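Local coordinates for lipase (Acinetobacter baumannii, PDB 4OPM), which probably hydrolyses ester bonds of lipids, as a putative triacylglycerol lipase of the alpha/beta hydrolase fold, at residues A[66-70]-A[71-75]; A[209-212]-A[213-217]; A[246-249]-A[250-254]; A[278-281]-A[282-285]. All blocks are in the same frame, centred on the assembly; numbering follows the deposited sequence. Where two conformers were deposited one is given.

Contact 1 of 4, residues A[66-70]-A[71-75]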
ATOM      1  N   TYR A  66     -13.203   7.063   5.512  1.00 14.95           N
ATOM      2  CA  TYR A  66     -14.408   7.183   4.688  1.00 15.11           C
ATOM      3  C   TYR A  66     -15.015   5.839   4.287  1.00 20.15           C
ATOM      4  O   TYR A  66     -16.065   5.822   3.637  1.00 19.73           O
ATOM      5  CB  TYR A  66     -14.078   7.981   3.406  1.00 15.51           C
ATOM      6  CG  TYR A  66     -13.680   9.406   3.708  1.00 16.07           C
ATOM      7  CD1 TYR A  66     -14.646  10.390   3.906  1.00 18.00           C
ATOM      8  CD2 TYR A  66     -12.342   9.762   3.851  1.00 15.83           C
ATOM      9  CE1 TYR A  66     -14.291  11.692   4.249  1.00 17.92           C
ATOM     10  CE2 TYR A  66     -11.972  11.060   4.199  1.00 16.09           C
ATOM     11  CZ  TYR A  66     -12.953  12.023   4.392  1.00 21.25           C
ATOM     12  OH  TYR A  66     -12.628  13.310   4.733  1.00 18.15           O
ATOM     13  N   LEU A  67     -14.361   4.733   4.654  1.00 16.99           N
ATOM     14  CA  LEU A  67     -14.787   3.401   4.214  1.00 16.99           C
ATOM     15  C   LEU A  67     -15.324   2.525   5.339  1.00 20.35           C
ATOM     16  O   LEU A  67     -16.053   1.571   5.064  1.00 20.21           O
ATOM     17  CB  LEU A  67     -13.590   2.688   3.546  1.00 16.86           C
ATOM     18  CG  LEU A  67     -13.025   3.356   2.275  1.00 20.17           C
ATOM     19  CD1 LEU A  67     -11.710   2.750   1.889  1.00 19.85           C
ATOM     20  CD2 LEU A  67     -14.030   3.320   1.117  1.00 21.10           C
ATOM     21  N   THR A  68     -14.971   2.827   6.593  1.00 18.95           N
ATOM     22  CA  THR A  68     -15.360   2.005   7.740  1.00 19.12           C
ATOM     23  C   THR A  68     -16.869   2.123   8.084  1.00 24.78           C
ATOM     24  O   THR A  68     -17.347   1.326   8.881  1.00 25.68           O
ATOM     25  CB  THR A  68     -14.480   2.309   8.945  1.00 21.17           C
ATOM     26  OG1 THR A  68     -14.497   3.712   9.197  1.00 20.17           O
ATOM     27  CG2 THR A  68     -13.056   1.817   8.771  1.00 16.14           C
ATOM     28  N   THR A  69     -17.619   3.062   7.486  1.00 22.30           N
ATOM     29  CA  THR A  69     -19.058   3.135   7.770  1.00 23.66           C
ATOM     30  C   THR A  69     -19.783   2.060   6.947  1.00 29.11           C
ATOM     31  O   THR A  69     -20.560   1.286   7.512  1.00 31.02           O
ATOM     32  CB  THR A  69     -19.630   4.542   7.522  1.00 35.66           C
ATOM     33  OG1 THR A  69     -18.990   5.472   8.396  1.00 37.80           O
ATOM     34  CG2 THR A  69     -21.145   4.614   7.746  1.00 35.48           C
ATOM     35  N   ASN A  70     -19.486   1.973   5.637  1.00 23.56           N
ATOM     36  CA  ASN A  70     -20.188   1.060   4.744  1.00 23.45           C
ATOM     37  C   ASN A  70     -19.395  -0.183   4.321  1.00 25.43           C
ATOM     38  O   ASN A  70     -19.934  -1.017   3.585  1.00 25.27           O
ATOM     39  CB  ASN A  70     -20.673   1.826   3.517  1.00 24.01           C
ATOM     40  CG  ASN A  70     -21.721   2.831   3.889  1.00 39.89           C
ATOM     41  OD1 ASN A  70     -22.645   2.543   4.651  1.00 33.14           O
ATOM     42  ND2 ASN A  70     -21.549   4.058   3.455  1.00 32.77           N
ATOM     43  N   TYR A  71     -18.138  -0.335   4.786  1.00 21.30           N
ATOM     44  CA  TYR A  71     -17.333  -1.502   4.436  1.00 19.87           C
ATOM     45  C   TYR A  71     -16.636  -2.114   5.641  1.00 21.74           C
ATOM     46  O   TYR A  71     -16.520  -1.467   6.681  1.00 20.34           O
ATOM     47  CB  TYR A  71     -16.297  -1.146   3.349  1.00 20.60           C
ATOM     48  CG  TYR A  71     -16.964  -0.748   2.051  1.00 22.79           C
ATOM     49  CD1 TYR A  71     -17.419  -1.716   1.155  1.00 25.77           C
ATOM     50  CD2 TYR A  71     -17.253   0.585   1.772  1.00 23.63           C
ATOM     51  CE1 TYR A  71     -18.121  -1.365   0.004  1.00 26.53           C
ATOM     52  CE2 TYR A  71     -17.950   0.948   0.614  1.00 24.68           C
ATOM     53  CZ  TYR A  71     -18.389  -0.036  -0.258  1.00 30.77           C
ATOM     54  OH  TYR A  71     -19.097   0.280  -1.389  1.00 36.32           O
ATOM     55  N   HIS A  72     -16.220  -3.386   5.503  1.00 18.72           N
ATOM     56  CA  HIS A  72     -15.452  -4.117   6.513  1.00 18.99           C
ATOM     57  C   HIS A  72     -13.980  -4.000   6.091  1.00 22.67           C
ATOM     58  O   HIS A  72     -13.528  -4.692   5.182  1.00 23.95           O
ATOM     59  CB  HIS A  72     -15.914  -5.571   6.648  1.00 20.34           C
ATOM     60  CG  HIS A  72     -15.159  -6.337   7.692  1.00 24.75           C
ATOM     61  ND1 HIS A  72     -14.812  -7.659   7.505  1.00 27.23           N
ATOM     62  CD2 HIS A  72     -14.707  -5.934   8.906  1.00 26.92           C
ATOM     63  CE1 HIS A  72     -14.178  -8.027   8.607  1.00 27.16           C
ATOM     64  NE2 HIS A  72     -14.098  -7.024   9.483  1.00 27.08           N
ATOM     65  N   VAL A  73     -13.249  -3.111   6.747  1.00 17.91           N
ATOM     66  CA  VAL A  73     -11.895  -2.744   6.336  1.00 17.06           C
ATOM     67  C   VAL A  73     -10.838  -3.511   7.133  1.00 19.63           C
ATOM     68  O   VAL A  73     -10.888  -3.541   8.361  1.00 19.62           O
ATOM     69  CB  VAL A  73     -11.725  -1.197   6.446  1.00 19.73           C
ATOM     70  CG1 VAL A  73     -10.333  -0.752   6.013  1.00 19.74           C
ATOM     71  CG2 VAL A  73     -12.797  -0.461   5.637  1.00 19.45           C
ATOM     72  N   ILE A  74      -9.865  -4.105   6.413  1.00 16.31           N
ATOM     73  CA  ILE A  74      -8.739  -4.852   7.004  1.00 15.92           C
ATOM     74  C   ILE A  74      -7.442  -4.249   6.471  1.00 18.56           C
ATOM     75  O   ILE A  74      -7.267  -4.146   5.254  1.00 18.19           O
ATOM     76  CB  ILE A  74      -8.843  -6.371   6.707  1.00 19.14           C
ATOM     77  CG1 ILE A  74     -10.150  -6.978   7.289  1.00 19.74           C
ATOM     78  CG2 ILE A  74      -7.577  -7.142   7.187  1.00 19.34           C
ATOM     79  CD1 ILE A  74     -10.178  -7.117   8.849  1.00 25.57           C
ATOM     80  N   ILE A  75      -6.548  -3.821   7.376  1.00 14.89           N
ATOM     81  CA  ILE A  75      -5.314  -3.141   6.957  1.00 13.32           C
ATOM     82  C   ILE A  75      -4.113  -3.735   7.696  1.00 17.92           C
ATOM     83  O   ILE A  75      -3.791  -3.308   8.801  1.00 16.22           O
ATOM     84  CB  ILE A  75      -5.367  -1.594   7.169  1.00 15.10           C
ATOM     85  CG1 ILE A  75      -6.766  -0.992   6.953  1.00 15.62           C
ATOM     86  CG2 ILE A  75      -4.273  -0.887   6.324  1.00 16.38           C
ATOM     87  CD1 ILE A  75      -6.858   0.527   7.297  1.00 16.44           C
TER

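Contact 2 of 4, residues A[209-212]-A[213-217]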
ATOM      1  N   LYS A 209      16.533  -5.415   3.454  1.00 21.52           N
ATOM      2  CA  LYS A 209      16.329  -6.793   2.979  1.00 22.64           C
ATOM      3  C   LYS A 209      15.236  -6.818   1.897  1.00 25.25           C
ATOM      4  O   LYS A 209      15.414  -7.475   0.871  1.00 24.45           O
ATOM      5  CB  LYS A 209      15.974  -7.744   4.141  1.00 25.21           C
ATOM      6  CG  LYS A 209      17.158  -8.046   5.040  1.00 33.84           C
ATOM      7  CD  LYS A 209      16.761  -8.891   6.240  1.00 42.94           C
ATOM      8  CE  LYS A 209      17.982  -9.375   6.982  1.00 53.11           C
ATOM      9  NZ  LYS A 209      17.611 -10.179   8.172  1.00 62.83           N
ATOM     10  N   LEU A 210      14.133  -6.078   2.127  1.00 22.16           N
ATOM     11  CA  LEU A 210      13.017  -5.951   1.184  0.50 20.91           C
ATOM     12  C   LEU A 210      13.523  -5.388  -0.151  1.00 24.78           C
ATOM     13  O   LEU A 210      13.241  -5.950  -1.210  1.00 24.52           O
ATOM     14  CB  LEU A 210      11.919  -5.041   1.778  0.50 20.14           C
ATOM     15  CG  LEU A 210      10.933  -5.709   2.722  0.50 23.57           C
ATOM     16  CD1 LEU A 210      10.451  -4.735   3.795  0.50 23.41           C
ATOM     17  CD2 LEU A 210       9.740  -6.252   1.958  0.50 25.15           C
ATOM     18  N   VAL A 211      14.309  -4.293  -0.087  1.00 19.60           N
ATOM     19  CA  VAL A 211      14.884  -3.622  -1.262  1.00 19.73           C
ATOM     20  C   VAL A 211      15.823  -4.584  -2.014  1.00 22.98           C
ATOM     21  O   VAL A 211      15.718  -4.692  -3.231  1.00 23.11           O
ATOM     22  CB  VAL A 211      15.592  -2.300  -0.869  1.00 22.70           C
ATOM     23  CG1 VAL A 211      16.491  -1.778  -1.991  1.00 22.56           C
ATOM     24  CG2 VAL A 211      14.550  -1.251  -0.485  1.00 21.78           C
ATOM     25  N   ASP A 212      16.702  -5.306  -1.300  1.00 19.05           N
ATOM     26  CA  ASP A 212      17.616  -6.244  -1.970  1.00 20.51           C
ATOM     27  C   ASP A 212      16.843  -7.319  -2.740  1.00 23.90           C
ATOM     28  O   ASP A 212      17.248  -7.678  -3.855  1.00 24.03           O
ATOM     29  CB  ASP A 212      18.568  -6.880  -0.955  1.00 23.98           C
ATOM     30  CG  ASP A 212      19.638  -5.916  -0.471  1.00 36.69           C
ATOM     31  OD1 ASP A 212      19.989  -4.982  -1.235  1.00 37.06           O
ATOM     32  OD2 ASP A 212      20.200  -6.155   0.620  1.00 43.86           O
ATOM     33  N   GLN A 213      15.722  -7.803  -2.159  1.00 20.75           N
ATOM     34  CA  GLN A 213      14.843  -8.812  -2.756  0.50 21.39           C
ATOM     35  C   GLN A 213      14.161  -8.241  -4.003  1.00 25.06           C
ATOM     36  O   GLN A 213      13.988  -8.946  -5.000  1.00 24.11           O
ATOM     37  CB  GLN A 213      13.787  -9.287  -1.733  0.50 22.45           C
ATOM     38  CG  GLN A 213      14.344 -10.094  -0.558  0.50 32.48           C
ATOM     39  CD  GLN A 213      14.805 -11.467  -0.954  0.50 49.56           C
ATOM     40  OE1 GLN A 213      14.002 -12.367  -1.214  0.50 45.00           O
ATOM     41  NE2 GLN A 213      16.112 -11.660  -0.989  0.50 42.19           N
ATOM     42  N   LEU A 214      13.767  -6.942  -3.938  1.00 22.53           N
ATOM     43  CA  LEU A 214      13.119  -6.254  -5.059  1.00 23.35           C
ATOM     44  C   LEU A 214      14.089  -6.111  -6.232  1.00 25.26           C
ATOM     45  O   LEU A 214      13.712  -6.348  -7.380  1.00 24.16           O
ATOM     46  CB  LEU A 214      12.649  -4.859  -4.627  1.00 23.99           C
ATOM     47  CG  LEU A 214      11.252  -4.742  -4.133  1.00 30.00           C
ATOM     48  CD1 LEU A 214      10.987  -3.303  -3.703  1.00 29.76           C
ATOM     49  CD2 LEU A 214      10.249  -5.137  -5.236  1.00 32.13           C
ATOM     50  N   ILE A 215      15.349  -5.745  -5.930  1.00 21.77           N
ATOM     51  CA  ILE A 215      16.417  -5.607  -6.922  1.00 21.08           C
ATOM     52  C   ILE A 215      16.612  -6.961  -7.632  1.00 25.82           C
ATOM     53  O   ILE A 215      16.621  -7.002  -8.863  1.00 25.98           O
ATOM     54  CB  ILE A 215      17.724  -5.081  -6.261  1.00 24.34           C
ATOM     55  CG1 ILE A 215      17.560  -3.605  -5.781  1.00 23.67           C
ATOM     56  CG2 ILE A 215      18.929  -5.221  -7.210  1.00 25.83           C
ATOM     57  CD1 ILE A 215      18.648  -3.159  -4.812  1.00 26.80           C
ATOM     58  N   ALA A 216      16.714  -8.060  -6.850  1.00 22.84           N
ATOM     59  CA  ALA A 216      16.881  -9.418  -7.383  1.00 22.02           C
ATOM     60  C   ALA A 216      15.657  -9.839  -8.221  1.00 25.35           C
ATOM     61  O   ALA A 216      15.847 -10.412  -9.292  1.00 25.04           O
ATOM     62  CB  ALA A 216      17.116 -10.411  -6.256  1.00 22.75           C
ATOM     63  N   LEU A 217      14.417  -9.520  -7.765  1.00 21.62           N
ATOM     64  CA  LEU A 217      13.176  -9.845  -8.487  1.00 21.05           C
ATOM     65  C   LEU A 217      13.148  -9.152  -9.860  1.00 26.14           C
ATOM     66  O   LEU A 217      12.812  -9.788 -10.872  1.00 24.80           O
ATOM     67  CB  LEU A 217      11.937  -9.453  -7.653  1.00 20.16           C
ATOM     68  CG  LEU A 217      10.591  -9.959  -8.170  1.00 24.59           C
ATOM     69  CD1 LEU A 217      10.391 -11.448  -7.846  1.00 25.18           C
ATOM     70  CD2 LEU A 217       9.452  -9.152  -7.553  1.00 26.55           C
TER

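Contact 3 of 4, residues A[246-249]-A[250-254]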
ATOM      1  N   LYS A 246       7.217  10.985  -8.915  1.00 16.40           N
ATOM      2  CA  LYS A 246       8.655  10.921  -9.254  1.00 16.71           C
ATOM      3  C   LYS A 246       9.218   9.507  -9.179  1.00 21.39           C
ATOM      4  O   LYS A 246      10.317   9.252  -9.687  1.00 21.39           O
ATOM      5  CB  LYS A 246       9.453  11.790  -8.259  1.00 19.25           C
ATOM      6  CG  LYS A 246       9.264  13.293  -8.451  1.00 22.43           C
ATOM      7  CD  LYS A 246       9.961  14.038  -7.324  1.00 23.02           C
ATOM      8  CE  LYS A 246       9.862  15.526  -7.514  1.00 25.52           C
ATOM      9  NZ  LYS A 246      10.350  16.255  -6.310  1.00 25.59           N
ATOM     10  N   ILE A 247       8.509   8.608  -8.484  1.00 18.18           N
ATOM     11  CA  ILE A 247       8.960   7.239  -8.237  1.00 16.82           C
ATOM     12  C   ILE A 247       8.568   6.339  -9.405  1.00 20.19           C
ATOM     13  O   ILE A 247       9.408   5.605  -9.919  1.00 20.33           O
ATOM     14  CB  ILE A 247       8.418   6.708  -6.867  1.00 19.08           C
ATOM     15  CG1 ILE A 247       8.674   7.719  -5.698  1.00 18.85           C
ATOM     16  CG2 ILE A 247       8.974   5.309  -6.539  1.00 18.58           C
ATOM     17  CD1 ILE A 247      10.137   8.180  -5.495  1.00 21.56           C
ATOM     18  N   ILE A 248       7.279   6.359  -9.774  1.00 17.29           N
ATOM     19  CA  ILE A 248       6.700   5.582 -10.871  1.00 17.05           C
ATOM     20  C   ILE A 248       5.977   6.594 -11.751  1.00 21.58           C
ATOM     21  O   ILE A 248       4.939   7.131 -11.341  1.00 20.15           O
ATOM     22  CB  ILE A 248       5.791   4.423 -10.362  1.00 18.76           C
ATOM     23  CG1 ILE A 248       6.489   3.600  -9.225  1.00 19.17           C
ATOM     24  CG2 ILE A 248       5.386   3.515 -11.530  1.00 20.27           C
ATOM     25  CD1 ILE A 248       5.621   2.574  -8.521  1.00 24.91           C
ATOM     26  N   ASN A 249       6.545   6.891 -12.937  1.00 19.55           N
ATOM     27  CA  ASN A 249       6.023   7.921 -13.842  1.00 18.76           C
ATOM     28  C   ASN A 249       4.597   7.608 -14.299  1.00 21.07           C
ATOM     29  O   ASN A 249       4.265   6.454 -14.585  1.00 19.28           O
ATOM     30  CB  ASN A 249       6.945   8.146 -15.044  1.00 17.81           C
ATOM     31  CG  ASN A 249       7.282   6.890 -15.797  1.00 27.30           C
ATOM     32  OD1 ASN A 249       7.909   5.964 -15.260  1.00 21.46           O
ATOM     33  ND2 ASN A 249       6.896   6.845 -17.060  1.00 24.87           N
ATOM     34  N   VAL A 250       3.783   8.673 -14.414  1.00 17.56           N
ATOM     35  CA  VAL A 250       2.357   8.646 -14.730  1.00 17.44           C
ATOM     36  C   VAL A 250       2.020   7.838 -16.023  1.00 20.88           C
ATOM     37  O   VAL A 250       0.939   7.254 -16.078  1.00 20.55           O
ATOM     38  CB  VAL A 250       1.773  10.093 -14.760  1.00 21.03           C
ATOM     39  CG1 VAL A 250       2.327  10.916 -15.928  1.00 21.16           C
ATOM     40  CG2 VAL A 250       0.243  10.083 -14.758  1.00 20.83           C
ATOM     41  N   GLU A 251       2.931   7.766 -17.019  1.00 19.61           N
ATOM     42  CA  GLU A 251       2.685   7.020 -18.277  1.00 21.32           C
ATOM     43  C   GLU A 251       2.353   5.548 -18.027  1.00 24.64           C
ATOM     44  O   GLU A 251       1.620   4.925 -18.796  1.00 24.20           O
ATOM     45  CB  GLU A 251       3.905   7.107 -19.219  1.00 23.42           C
ATOM     46  CG  GLU A 251       4.086   8.490 -19.836  1.00 28.76           C
ATOM     47  CD  GLU A 251       4.674   9.570 -18.947  1.00 39.87           C
ATOM     48  OE1 GLU A 251       5.271   9.245 -17.892  1.00 28.84           O
ATOM     49  OE2 GLU A 251       4.514  10.759 -19.305  1.00 37.60           O
ATOM     50  N   VAL A 252       2.878   5.019 -16.929  1.00 20.88           N
ATOM     51  CA  VAL A 252       2.687   3.648 -16.471  1.00 20.99           C
ATOM     52  C   VAL A 252       1.178   3.378 -16.197  1.00 23.96           C
ATOM     53  O   VAL A 252       0.738   2.255 -16.423  1.00 23.59           O
ATOM     54  CB  VAL A 252       3.594   3.450 -15.232  1.00 24.97           C
ATOM     55  CG1 VAL A 252       3.064   2.402 -14.279  1.00 24.85           C
ATOM     56  CG2 VAL A 252       5.037   3.183 -15.654  1.00 24.46           C
ATOM     57  N   ALA A 253       0.401   4.397 -15.746  1.00 19.44           N
ATOM     58  CA  ALA A 253      -1.056   4.250 -15.507  1.00 19.19           C
ATOM     59  C   ALA A 253      -1.777   3.759 -16.790  1.00 21.77           C
ATOM     60  O   ALA A 253      -2.638   2.871 -16.721  1.00 20.44           O
ATOM     61  CB  ALA A 253      -1.662   5.568 -15.033  1.00 19.78           C
ATOM     62  N   ASN A 254      -1.396   4.314 -17.956  1.00 19.21           N
ATOM     63  CA  ASN A 254      -1.987   3.915 -19.242  1.00 20.71           C
ATOM     64  C   ASN A 254      -1.528   2.519 -19.635  1.00 22.96           C
ATOM     65  O   ASN A 254      -2.308   1.772 -20.206  1.00 22.27           O
ATOM     66  CB  ASN A 254      -1.680   4.916 -20.360  1.00 24.15           C
ATOM     67  CG  ASN A 254      -2.503   6.176 -20.272  1.00 48.00           C
ATOM     68  OD1 ASN A 254      -2.027   7.272 -20.589  1.00 50.49           O
ATOM     69  ND2 ASN A 254      -3.750   6.064 -19.808  1.00 33.02           N
TER

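Contact 4 of 4, residues A[278-281]-A[282-285]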
ATOM      1  N   LEU A 278      -2.360   9.894   1.052  1.00 14.08           N
ATOM      2  CA  LEU A 278      -2.035  10.882   2.101  1.00 14.53           C
ATOM      3  C   LEU A 278      -2.058  12.315   1.556  1.00 16.81           C
ATOM      4  O   LEU A 278      -2.271  13.248   2.330  1.00 17.34           O
ATOM      5  CB  LEU A 278      -0.660  10.598   2.737  1.00 14.51           C
ATOM      6  CG  LEU A 278      -0.545   9.347   3.644  1.00 19.22           C
ATOM      7  CD1 LEU A 278       0.852   9.259   4.237  1.00 21.76           C
ATOM      8  CD2 LEU A 278      -1.539   9.382   4.785  1.00 19.86           C
ATOM      9  N   GLU A 279      -1.863  12.496   0.233  1.00 13.00           N
ATOM     10  CA  GLU A 279      -1.832  13.849  -0.359  1.00 12.15           C
ATOM     11  C   GLU A 279      -3.219  14.364  -0.785  1.00 17.55           C
ATOM     12  O   GLU A 279      -3.399  15.578  -0.923  1.00 18.49           O
ATOM     13  CB  GLU A 279      -0.943  13.859  -1.609  1.00 13.05           C
ATOM     14  CG  GLU A 279       0.525  13.522  -1.373  1.00 14.85           C
ATOM     15  CD  GLU A 279       1.313  13.454  -2.672  1.00 15.75           C
ATOM     16  OE1 GLU A 279       1.443  14.504  -3.345  1.00 15.93           O
ATOM     17  OE2 GLU A 279       1.750  12.339  -3.047  1.00 15.45           O
ATOM     18  N   ALA A 280      -4.160  13.455  -1.079  1.00 14.82           N
ATOM     19  CA  ALA A 280      -5.476  13.833  -1.631  1.00 14.58           C
ATOM     20  C   ALA A 280      -6.544  12.780  -1.306  1.00 16.01           C
ATOM     21  O   ALA A 280      -7.261  12.328  -2.206  1.00 13.55           O
ATOM     22  CB  ALA A 280      -5.339  13.999  -3.148  1.00 15.20           C
ATOM     23  N   GLU A 281      -6.680  12.407  -0.010  1.00 12.60           N
ATOM     24  CA  GLU A 281      -7.599  11.313   0.371  1.00 13.02           C
ATOM     25  C   GLU A 281      -9.063  11.569  -0.033  1.00 15.92           C
ATOM     26  O   GLU A 281      -9.759  10.612  -0.385  1.00 14.35           O
ATOM     27  CB  GLU A 281      -7.506  10.964   1.868  1.00 14.66           C
ATOM     28  CG  GLU A 281      -8.149  11.996   2.798  1.00 18.07           C
ATOM     29  CD  GLU A 281      -7.351  13.251   3.102  1.00 28.62           C
ATOM     30  OE1 GLU A 281      -6.316  13.496   2.444  1.00 18.74           O
ATOM     31  OE2 GLU A 281      -7.766  13.991   4.023  1.00 26.98           O
ATOM     32  N   GLN A 282      -9.534  12.837  -0.007  1.00 12.79           N
ATOM     33  CA  GLN A 282     -10.935  13.098  -0.364  1.00 11.60           C
ATOM     34  C   GLN A 282     -11.157  12.879  -1.867  1.00 15.55           C
ATOM     35  O   GLN A 282     -12.212  12.379  -2.272  1.00 15.52           O
ATOM     36  CB  GLN A 282     -11.347  14.508   0.069  1.00 12.31           C
ATOM     37  CG  GLN A 282     -11.290  14.686   1.597  1.00 14.12           C
ATOM     38  CD  GLN A 282     -11.187  16.140   2.011  1.00 20.27           C
ATOM     39  OE1 GLN A 282     -11.630  17.047   1.301  1.00 14.99           O
ATOM     40  NE2 GLN A 282     -10.621  16.381   3.196  1.00 16.88           N
ATOM     41  N   LEU A 283     -10.149  13.212  -2.682  1.00 12.79           N
ATOM     42  CA  LEU A 283     -10.196  13.006  -4.138  1.00 14.07           C
ATOM     43  C   LEU A 283     -10.090  11.516  -4.476  1.00 17.31           C
ATOM     44  O   LEU A 283     -10.727  11.057  -5.420  1.00 17.30           O
ATOM     45  CB  LEU A 283      -9.107  13.821  -4.845  1.00 14.29           C
ATOM     46  CG  LEU A 283      -9.208  15.365  -4.604  1.00 18.30           C
ATOM     47  CD1 LEU A 283      -8.193  16.116  -5.449  1.00 19.90           C
ATOM     48  CD2 LEU A 283     -10.629  15.905  -4.883  1.00 17.12           C
ATOM     49  N   VAL A 284      -9.319  10.749  -3.679  1.00 15.25           N
ATOM     50  CA  VAL A 284      -9.203   9.295  -3.856  1.00 13.79           C
ATOM     51  C   VAL A 284     -10.576   8.664  -3.585  1.00 15.94           C
ATOM     52  O   VAL A 284     -11.073   7.890  -4.399  1.00 15.28           O
ATOM     53  CB  VAL A 284      -8.102   8.730  -2.920  1.00 17.40           C
ATOM     54  CG1 VAL A 284      -8.199   7.197  -2.788  1.00 17.58           C
ATOM     55  CG2 VAL A 284      -6.716   9.162  -3.409  1.00 16.75           C
ATOM     56  N   ILE A 285     -11.200   9.030  -2.450  1.00 14.82           N
ATOM     57  CA  ILE A 285     -12.510   8.502  -2.042  1.00 14.25           C
ATOM     58  C   ILE A 285     -13.599   8.897  -3.043  1.00 17.30           C
ATOM     59  O   ILE A 285     -14.483   8.092  -3.329  1.00 16.47           O
ATOM     60  CB  ILE A 285     -12.815   8.968  -0.595  1.00 15.98           C
ATOM     61  CG1 ILE A 285     -11.961   8.146   0.421  1.00 14.48           C
ATOM     62  CG2 ILE A 285     -14.301   8.958  -0.241  1.00 15.62           C
ATOM     63  CD1 ILE A 285     -12.349   6.592   0.502  1.00 15.25           C
TER
HETATM   64  O   HOH W   1     -10.111  13.904   5.143  1.00 19.74           O

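Contact 1 of 4, residues A[66-70]-A[71-75]
Val73 and Thr68 meet because of their first torsions. In Val73 chi1 is -179°, with CG1 anti to the backbone N and CG2 anti to the carbonyl carbon. In Thr68 chi1 is 53°, which sets OG1 between the backbone N and the carbonyl carbon and leaves CG2 for the contact. The methyls, Thr68 CG2 and Val73 CG2, lie 3.9 Å apart, and the side chains cross at about a right angle. Val73 CG2 also reaches Leu67 CB at 3.9 Å. Leu67 meets Tyr71 more loosely, CD2 to CD2 at 4.3 Å. The Asn70 carbonyl O lies over one face of the Tyr71 ring, 3.4 Å from Tyr71 CG, while the Leu67 carbonyl O sits at the ring edge, in plane. Leu67 O also takes a weak, bent hydrogen bond from Tyr71 N, 2.8 Å long with an N-H...O angle of 128°. The loop leads into strand 72-76, and Leu47 of strand 46-50 touches both Leu67 and Tyr71. Thr68 OG1 bonds to Ala20 O and to a bound polyether, probably from the crystallisation liquor. The chemistry is divided: methyls and ring pack on apolar neighbours, the ring against Leu292 of helix 281-298, while the threonine hydroxyl has polar partners outside the loop.

Contact 2 of 4, residues A[209-212]-A[213-217]
Lys209 to Leu217 run as regular alpha-helix, with four i to i+4 backbone hydrogen bonds from Gln213 N, Leu214 N, Ile215 N and Ala216 N to the carbonyls of Lys209, Leu210, Val211 and Asp212. The bond from Ile215 N to Val211 O is 2.9 Å long with an N-H...O angle of 163°. One turn apart, Val211 and Ile215 make the apolar pair of this contact. Val211 CG1 meets Ile215 CD1 at 3.8 Å, and the two side chains approach at a slant. Ile215 CG1 lies 3.3 Å from Val211 O. Its chi1 of -68° puts CG1 beside its own backbone N, back over the preceding turn. Gln213 folds in a similar way: its CG comes to 3.2 Å from Lys209 O, and a bend at chi2 then turns the amide aside. Asp212 carries its charge outward, where OD1 forms a salt bridge with Lys164. The segment belongs to the long helix 190-220. Val211 touches Leu167 in a loop. Leu210 packs on Tyr92 and on Leu97 of helix 94-107, while Leu214 and Leu217 lie against Val94 near the start of that helix.

Contact 3 of 4, residues A[246-249]-A[250-254]
The flat amide of Asn249 and the carboxylate of Glu251 are nearly coplanar, 29° apart, and joined by one hydrogen bond. Asn249 ND2 donates to Glu251 OE1 over 3.0 Å at an N-H...O angle of 169°. The acceptor lies almost in the amide plane, and OE1 is met on its anti side, somewhat out of the carboxylate plane. This is the loop of an alpha/beta hydrolase fold between strand 237-242 and helix 251-259, leading into that helix. Asn249 has chi1 of 53°, which places CG between its own backbone N and carbonyl carbon. Glu251 bends at chi2, and this brings OE1 back to the amide. Further bonds hold the amide at both ends: ND2 also donates to Ser151 O, and OD1 accepts from Asn153 N. The buried amide is thus fixed in its rotation. On the backbone, Val252 N donates to Asn249 O at 3.1 Å, bridging the loop and the first helical turn. Ile248 N and Ile247 N both bond to Asp245 OD1. Asp245 forms a probable Ser-His-Asp triad with Ser120 and His274, and Ile248 touches His274. The loop therefore borders the likely active site. Ile248 and Val252 also pack together, with Ile248 CG2 3.8 Å from Val252 CG1.

Contact 4 of 4, residues A[278-281]-A[282-285]
Glu281 touches Gln282 along most of its length, at the start of helix 281-298 of this alpha/beta hydrolase fold. Its CB lies 3.3 Å from Gln282 N. A chi1 of 74° sets CG between Glu281's own backbone N and carbonyl carbon. There Glu281 CG is 3.2 Å from Gln282 N. The chain then bends at chi2, so CD and OE1 stay near Gln282 N, while OE2 turns toward the Gln282 amide. Glu281 OE2 and Gln282 NE2 are joined by a water, which donates to OE2 at 2.6 Å and accepts from NE2 at 3.2 Å. The two side chains lie side by side and point the same way, but the carboxylate and amide planes stand 81° apart. Ala280 occupies the N-cap position between helix 276-279 and helix 281-298. Its carbonyl O accepts from Val284 N at 3.0 Å, and Ile285 N donates likewise to Glu281 O. The junction lies at the surface. Glu281 also touches Arg62 and Val63 of helix 61-64, while Ala280 and Leu283 both touch Leu269 of strand 267-269. Val284 leans over the Ala280 carbonyl, its CG2 3.4 Å from Ala280 O. On the Leu269 side, Ala280 CB and Leu283 CB come within 4.1 Å of each other.

Overall arrangement
The four contacts follow one another along the chain. Contacts 1 and 4 are neighbours in space, with centres about 15 Å apart. Tyr66 and Leu67 of contact 1 pack on Ile285 of contact 4, so the loop before strand 72-76 lies against the start of helix 281-298. Contacts 1 and 2 lie on opposite sides of the chain's centre, about 32 Å apart between centres. Contact 2 belongs to helix 190-220. The nearest atoms of contact 3 are about 9 Å from contact 2 and about 8 Å from contact 4. Contact 1 runs into strand 72-76 and contact 3 follows strand 237-242 of the same mixed sheet. Contact 3 touches the probable catalytic residues through Ile248.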